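Local coordinates for protein aminotransferase, class III (Thermomicrobium roseum, PDB 6IO1) that transfers amino groups as a thermostable, (S)-enantioselective omega-transaminase that uses pyridoxal phosphate as its cofactor, at residues S94-L100 / G326-A332; Y356-L361 / C435-I439. One frame throughout, in Å; residues are numbered along the deposited sequence.

Both contacts join helices that are distant in sequence, and the chain runs directly from one to the other: helix 328-344, which begins in interaction 1, is followed by helix 346-361, which ends in interaction 2. Their centres lie about 37 Å apart, with nearest atoms about 27 Å apart, so they do not touch. Interaction 1 is buried near the second subunit, whereas interaction 2 packs helices on the sheet that includes strands 413-418 and 379-384. Neither supplies a residue of the pocket that binds the cofactor 4'-deoxy-4'-aminopyridoxal-5'-phosphate. Interaction 1 is linked to the pocket indirectly: Thr97 and Leu100 pack on Phe117, near the end of strand 112-118, just ahead of the pocket residues Gly120, Gly121 and Ala122.

Interaction 1: residues S94-L100 / G326-A332; sequences SPPTIEL and GHPVACA
Thr97 and Gly326 tie together the starts of two helices, 95-107 and 328-344, in the fold type I architecture of class-III aminotransferases. The short segments cross at 43° with their axes 7.9 Å apart. Thr97 OG1 donates to Gly326 O over 2.7 Å, approaching from above the carbonyl plane. The same hydroxyl accepts from Ser94 OG, 2.9 Å away, so the bonds run in one direction from serine to threonine to carbonyl. The arrangement depends on the threonine rotamer (chi1 -49°): OG1 lies beside its own backbone N, while CG2 is anti to that N and rests against Gly326 CA. A water also donates to Gly326 O and bonds weakly to Ser94 N, giving the carbonyl a second donor.

Beside this polar strip, Pro328 lays the CB-CG edge of its ring against Ser94, with CG 3.4 Å from Ser94 OG. Pro96 CB reaches across to Ala332 CB and Cys331 CB. Next along, Cys331 inserts its sulfur between Thr97 and Leu100. His327 caps its helix through weak bonds from Val329 N and Ala330 N to ND1, while its NE2 bonds to Gly294 O of the second subunit. Leu100, with CG anti to the backbone N (chi1 -178°), closes the apolar end by setting CD2 3.8 Å from Cys331 SG.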
loop_
_atom_site.group_PDB
_atom_site.type_symbol
_atom_site.label_atom_id
_atom_site.label_comp_id
_atom_site.label_asym_id
_atom_site.label_seq_id
_atom_site.Cartn_x
_atom_site.Cartn_y
_atom_site.Cartn_z
ATOM N N SER B 94 18.436 -4.009 3.338
ATOM C CA SER B 94 19.391 -3.287 2.515
ATOM C C SER B 94 19.975 -2.107 3.287
ATOM O O SER B 94 19.375 -1.629 4.255
ATOM C CB SER B 94 18.724 -2.786 1.225
ATOM O OG SER B 94 17.871 -1.685 1.483
ATOM N N PRO B 95 21.150 -1.619 2.892
ATOM C CA PRO B 95 21.783 -0.500 3.612
ATOM C C PRO B 95 20.916 0.752 3.655
ATOM O O PRO B 95 20.836 1.394 4.715
ATOM C CB PRO B 95 23.075 -0.260 2.817
ATOM C CG PRO B 95 23.406 -1.602 2.277
ATOM C CD PRO B 95 22.083 -2.242 1.934
ATOM N N PRO B 96 20.269 1.163 2.548
ATOM C CA PRO B 96 19.457 2.391 2.641
ATOM C C PRO B 96 18.325 2.284 3.645
ATOM O O PRO B 96 18.042 3.254 4.357
ATOM C CB PRO B 96 18.933 2.587 1.209
ATOM C CG PRO B 96 19.816 1.785 0.350
ATOM C CD PRO B 96 20.268 0.631 1.171
ATOM N N THR B 97 17.682 1.118 3.738
ATOM C CA THR B 97 16.604 0.929 4.703
ATOM C C THR B 97 17.113 1.082 6.132
ATOM O O THR B 97 16.499 1.771 6.959
ATOM C CB THR B 97 15.969 -0.448 4.502
ATOM O OG1 THR B 97 15.673 -0.642 3.114
ATOM C CG2 THR B 97 14.690 -0.572 5.312
ATOM N N ILE B 98 18.249 0.451 6.435
ATOM C CA ILE B 98 18.818 0.510 7.780
ATOM C C ILE B 98 19.209 1.942 8.132
ATOM O O ILE B 98 18.922 2.437 9.234
ATOM C CB ILE B 98 20.020 -0.447 7.882
ATOM C CG1 ILE B 98 19.577 -1.893 7.647
ATOM C CG2 ILE B 98 20.700 -0.310 9.223
ATOM C CD1 ILE B 98 20.726 -2.873 7.538
ATOM N N GLU B 99 19.881 2.625 7.200
ATOM C CA GLU B 99 20.297 3.999 7.454
ATOM C C GLU B 99 19.094 4.914 7.644
ATOM O O GLU B 99 19.112 5.802 8.506
ATOM C CB GLU B 99 21.188 4.501 6.317
ATOM C CG GLU B 99 22.503 3.742 6.172
ATOM C CD GLU B 99 23.518 4.075 7.255
ATOM O OE1 GLU B 99 23.183 4.828 8.195
ATOM O OE2 GLU B 99 24.661 3.580 7.165
ATOM N N LEU B 100 18.036 4.713 6.853
ATOM C CA LEU B 100 16.830 5.515 7.023
ATOM C C LEU B 100 16.194 5.266 8.381
ATOM O O LEU B 100 15.714 6.204 9.028
ATOM C CB LEU B 100 15.833 5.221 5.903
ATOM C CG LEU B 100 14.547 6.048 5.957
ATOM C CD1 LEU B 100 14.853 7.529 5.787
ATOM C CD2 LEU B 100 13.552 5.579 4.909
ATOM N N GLY B 326 10.246 -1.234 3.204
ATOM C CA GLY B 326 11.667 -0.945 3.199
ATOM C C GLY B 326 12.319 -1.016 1.838
ATOM O O GLY B 326 13.485 -1.413 1.740
ATOM N N HIS B 327 11.590 -0.664 0.782
ATOM C CA HIS B 327 12.121 -0.729 -0.571
ATOM C C HIS B 327 13.417 0.075 -0.670
ATOM O O HIS B 327 13.431 1.263 -0.317
ATOM C CB HIS B 327 11.087 -0.199 -1.565
ATOM C CG HIS B 327 11.411 -0.501 -2.994
ATOM N ND1 HIS B 327 12.261 0.282 -3.744
ATOM C CD2 HIS B 327 11.000 -1.500 -3.810
ATOM C CE1 HIS B 327 12.359 -0.221 -4.960
ATOM N NE2 HIS B 327 11.604 -1.302 -5.028
ATOM N N PRO B 328 14.518 -0.530 -1.131
ATOM C CA PRO B 328 15.809 0.183 -1.118
ATOM C C PRO B 328 15.813 1.475 -1.917
ATOM O O PRO B 328 16.403 2.468 -1.472
ATOM C CB PRO B 328 16.779 -0.852 -1.709
ATOM C CG PRO B 328 16.136 -2.172 -1.429
ATOM C CD PRO B 328 14.662 -1.930 -1.567
ATOM N N VAL B 329 15.170 1.494 -3.086
ATOM C CA VAL B 329 15.137 2.713 -3.887
ATOM C C VAL B 329 14.354 3.801 -3.165
ATOM O O VAL B 329 14.780 4.964 -3.113
ATOM C CB VAL B 329 14.547 2.416 -5.277
ATOM C CG1 VAL B 329 14.583 3.660 -6.152
ATOM C CG2 VAL B 329 15.297 1.267 -5.927
ATOM N N ALA B 330 13.205 3.440 -2.590
ATOM C CA ALA B 330 12.409 4.405 -1.841
ATOM C C ALA B 330 13.192 4.962 -0.662
ATOM O O ALA B 330 13.171 6.171 -0.410
ATOM C CB ALA B 330 11.108 3.758 -1.364
ATOM N N CYS B 331 13.893 4.096 0.073
ATOM C CA CYS B 331 14.653 4.549 1.235
ATOM C C CYS B 331 15.826 5.441 0.833
ATOM O O CYS B 331 16.121 6.426 1.518
ATOM C CB CYS B 331 15.134 3.344 2.041
ATOM S SG CYS B 331 13.794 2.390 2.791
ATOM N N ALA B 332 16.520 5.106 -0.258
ATOM C CA ALA B 332 17.610 5.961 -0.724
ATOM C C ALA B 332 17.093 7.333 -1.146
ATOM O O ALA B 332 17.687 8.370 -0.804
ATOM C CB ALA B 332 18.351 5.286 -1.878
HETATM O O HOH W 1 15.557 -3.485 2.098
#

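Interaction 2: residues Y356-L361 / C435-I439; sequences YLLQEL and CDVLI
Ile439 sits as a knob among Tyr356, Leu357, Glu360 and Leu361, a knobs-into-holes contact between helix 346-361 and helix 432-450, two helices that pack on a mixed beta-sheet of this fold type I transaminase. The branches of the isoleucine divide the work. CD1 lies 3.5 Å from Glu360 CB and also reaches Leu357 CD2 and Tyr356 CE2; CG1 lies 3.6 Å from Leu357 CD2; and CG2 meets Leu361 CD2. One turn earlier, Cys435 SG lies 3.7 Å from Leu357 CG, and Cys435 CB touches the edge of the Tyr356 ring in its plane. The buried side of this packing rests on the sheet. Leu357 and Leu361 pack on Leu380 of strand 379-384, while Leu438, which touches Leu357 through CD2, packs on Met424, Ile413 and Val415.

On the partly exposed side the contact turns polar. Tyr356 OH donates to Asp436 OD1 over 2.6 Å, and OD1 receives it on its syn lone pair. Ring and carboxylate planes stand 53° apart, and the acid meets the edge of the ring. With CG anti to the backbone N (chi1 178°), Tyr356 extends its ring across the gap between helices whose axes are 10.5 Å apart at these segments.

The tyrosine ring is supported in turn by Glu360: the chain bends at chi2 (-53°) and sets CG 3.6 Å above the ring plane on one face, offset toward the rim. The glutamate carboxylate is itself held by its neighbour, Gln359 NE2 donating to Glu360 OE2 over 2.8 Å in a nearly straight bond.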
loop_
_atom_site.group_PDB
_atom_site.type_symbol
_atom_site.label_atom_id
_atom_site.label_comp_id
_atom_site.label_asym_id
_atom_site.label_seq_id
_atom_site.Cartn_x
_atom_site.Cartn_y
_atom_site.Cartn_z
ATOM N N TYR B 356 2.140 34.061 5.729
ATOM C CA TYR B 356 1.814 35.046 4.701
ATOM C C TYR B 356 0.543 34.662 3.949
ATOM O O TYR B 356 -0.323 35.510 3.698
ATOM C CB TYR B 356 2.984 35.198 3.730
ATOM C CG TYR B 356 2.711 36.159 2.598
ATOM C CD1 TYR B 356 2.662 37.528 2.822
ATOM C CD2 TYR B 356 2.497 35.700 1.306
ATOM C CE1 TYR B 356 2.411 38.414 1.792
ATOM C CE2 TYR B 356 2.244 36.576 0.268
ATOM C CZ TYR B 356 2.203 37.932 0.517
ATOM O OH TYR B 356 1.952 38.810 -0.512
ATOM N N LEU B 357 0.423 33.387 3.574
ATOM C CA LEU B 357 -0.757 32.915 2.861
ATOM C C LEU B 357 -2.007 33.058 3.714
ATOM O O LEU B 357 -3.054 33.477 3.216
ATOM C CB LEU B 357 -0.566 31.460 2.431
ATOM C CG LEU B 357 0.284 31.211 1.184
ATOM C CD1 LEU B 357 0.611 29.733 1.043
ATOM C CD2 LEU B 357 -0.420 31.721 -0.059
ATOM N N LEU B 358 -1.923 32.709 4.998
ATOM C CA LEU B 358 -3.073 32.864 5.880
ATOM C C LEU B 358 -3.467 34.327 6.008
ATOM O O LEU B 358 -4.651 34.666 5.917
ATOM C CB LEU B 358 -2.769 32.270 7.254
ATOM C CG LEU B 358 -3.926 32.261 8.255
ATOM C CD1 LEU B 358 -5.153 31.601 7.647
ATOM C CD2 LEU B 358 -3.518 31.562 9.543
ATOM N N GLN B 359 -2.484 35.212 6.191
ATOM C CA GLN B 359 -2.776 36.635 6.326
ATOM C C GLN B 359 -3.462 37.174 5.079
ATOM O O GLN B 359 -4.481 37.869 5.165
ATOM C CB GLN B 359 -1.487 37.410 6.608
ATOM C CG GLN B 359 -1.577 38.897 6.301
ATOM C CD GLN B 359 -0.254 39.612 6.495
ATOM O OE1 GLN B 359 0.268 39.681 7.608
ATOM N NE2 GLN B 359 0.295 40.149 5.412
ATOM N N GLU B 360 -2.917 36.860 3.903
ATOM C CA GLU B 360 -3.495 37.386 2.672
ATOM C C GLU B 360 -4.855 36.758 2.369
ATOM O O GLU B 360 -5.787 37.461 1.966
ATOM C CB GLU B 360 -2.521 37.184 1.513
ATOM C CG GLU B 360 -1.214 37.951 1.673
ATOM C CD GLU B 360 -1.436 39.429 1.939
ATOM O OE1 GLU B 360 -2.228 40.055 1.204
ATOM O OE2 GLU B 360 -0.824 39.963 2.887
ATOM N N LEU B 361 -4.983 35.437 2.529
ATOM C CA LEU B 361 -6.245 34.758 2.248
ATOM C C LEU B 361 -7.343 35.111 3.244
ATOM O O LEU B 361 -8.526 35.049 2.892
ATOM C CB LEU B 361 -6.027 33.244 2.227
ATOM C CG LEU B 361 -5.216 32.688 1.054
ATOM C CD1 LEU B 361 -4.772 31.268 1.351
ATOM C CD2 LEU B 361 -6.007 32.749 -0.243
ATOM N N CYS B 435 3.409 32.643 -3.981
ATOM C CA CYS B 435 2.284 32.775 -3.060
ATOM C C CYS B 435 1.268 33.783 -3.580
ATOM O O CYS B 435 0.058 33.560 -3.475
ATOM C CB CYS B 435 2.767 33.181 -1.667
ATOM S SG CYS B 435 3.436 31.833 -0.671
ATOM N N ASP B 436 1.741 34.904 -4.131
ATOM C CA ASP B 436 0.831 35.897 -4.696
ATOM C C ASP B 436 0.082 35.334 -5.894
ATOM O O ASP B 436 -1.112 35.613 -6.081
ATOM C CB ASP B 436 1.601 37.145 -5.119
ATOM C CG ASP B 436 2.058 37.967 -3.948
ATOM O OD1 ASP B 436 1.514 37.779 -2.841
ATOM O OD2 ASP B 436 2.953 38.819 -4.133
ATOM N N VAL B 437 0.775 34.556 -6.725
ATOM C CA VAL B 437 0.117 33.908 -7.855
ATOM C C VAL B 437 -1.013 33.021 -7.355
ATOM O O VAL B 437 -2.155 33.107 -7.826
ATOM C CB VAL B 437 1.140 33.108 -8.685
ATOM C CG1 VAL B 437 0.429 32.253 -9.720
ATOM C CG2 VAL B 437 2.139 34.050 -9.336
ATOM N N LEU B 438 -0.718 32.199 -6.344
ATOM C CA LEU B 438 -1.718 31.295 -5.788
ATOM C C LEU B 438 -2.890 32.070 -5.201
ATOM O O LEU B 438 -4.060 31.737 -5.443
ATOM C CB LEU B 438 -1.068 30.399 -4.732
ATOM C CG LEU B 438 -1.953 29.455 -3.917
ATOM C CD1 LEU B 438 -2.704 28.520 -4.830
ATOM C CD2 LEU B 438 -1.126 28.667 -2.923
ATOM N N ILE B 439 -2.593 33.131 -4.444
ATOM C CA ILE B 439 -3.649 33.896 -3.783
ATOM C C ILE B 439 -4.580 34.512 -4.815
ATOM O O ILE B 439 -5.812 34.431 -4.714
ATOM C CB ILE B 439 -3.049 34.957 -2.837
ATOM C CG1 ILE B 439 -2.315 34.284 -1.678
ATOM C CG2 ILE B 439 -4.139 35.697 -2.157
ATOM C CD1 ILE B 439 -1.234 35.159 -1.071
#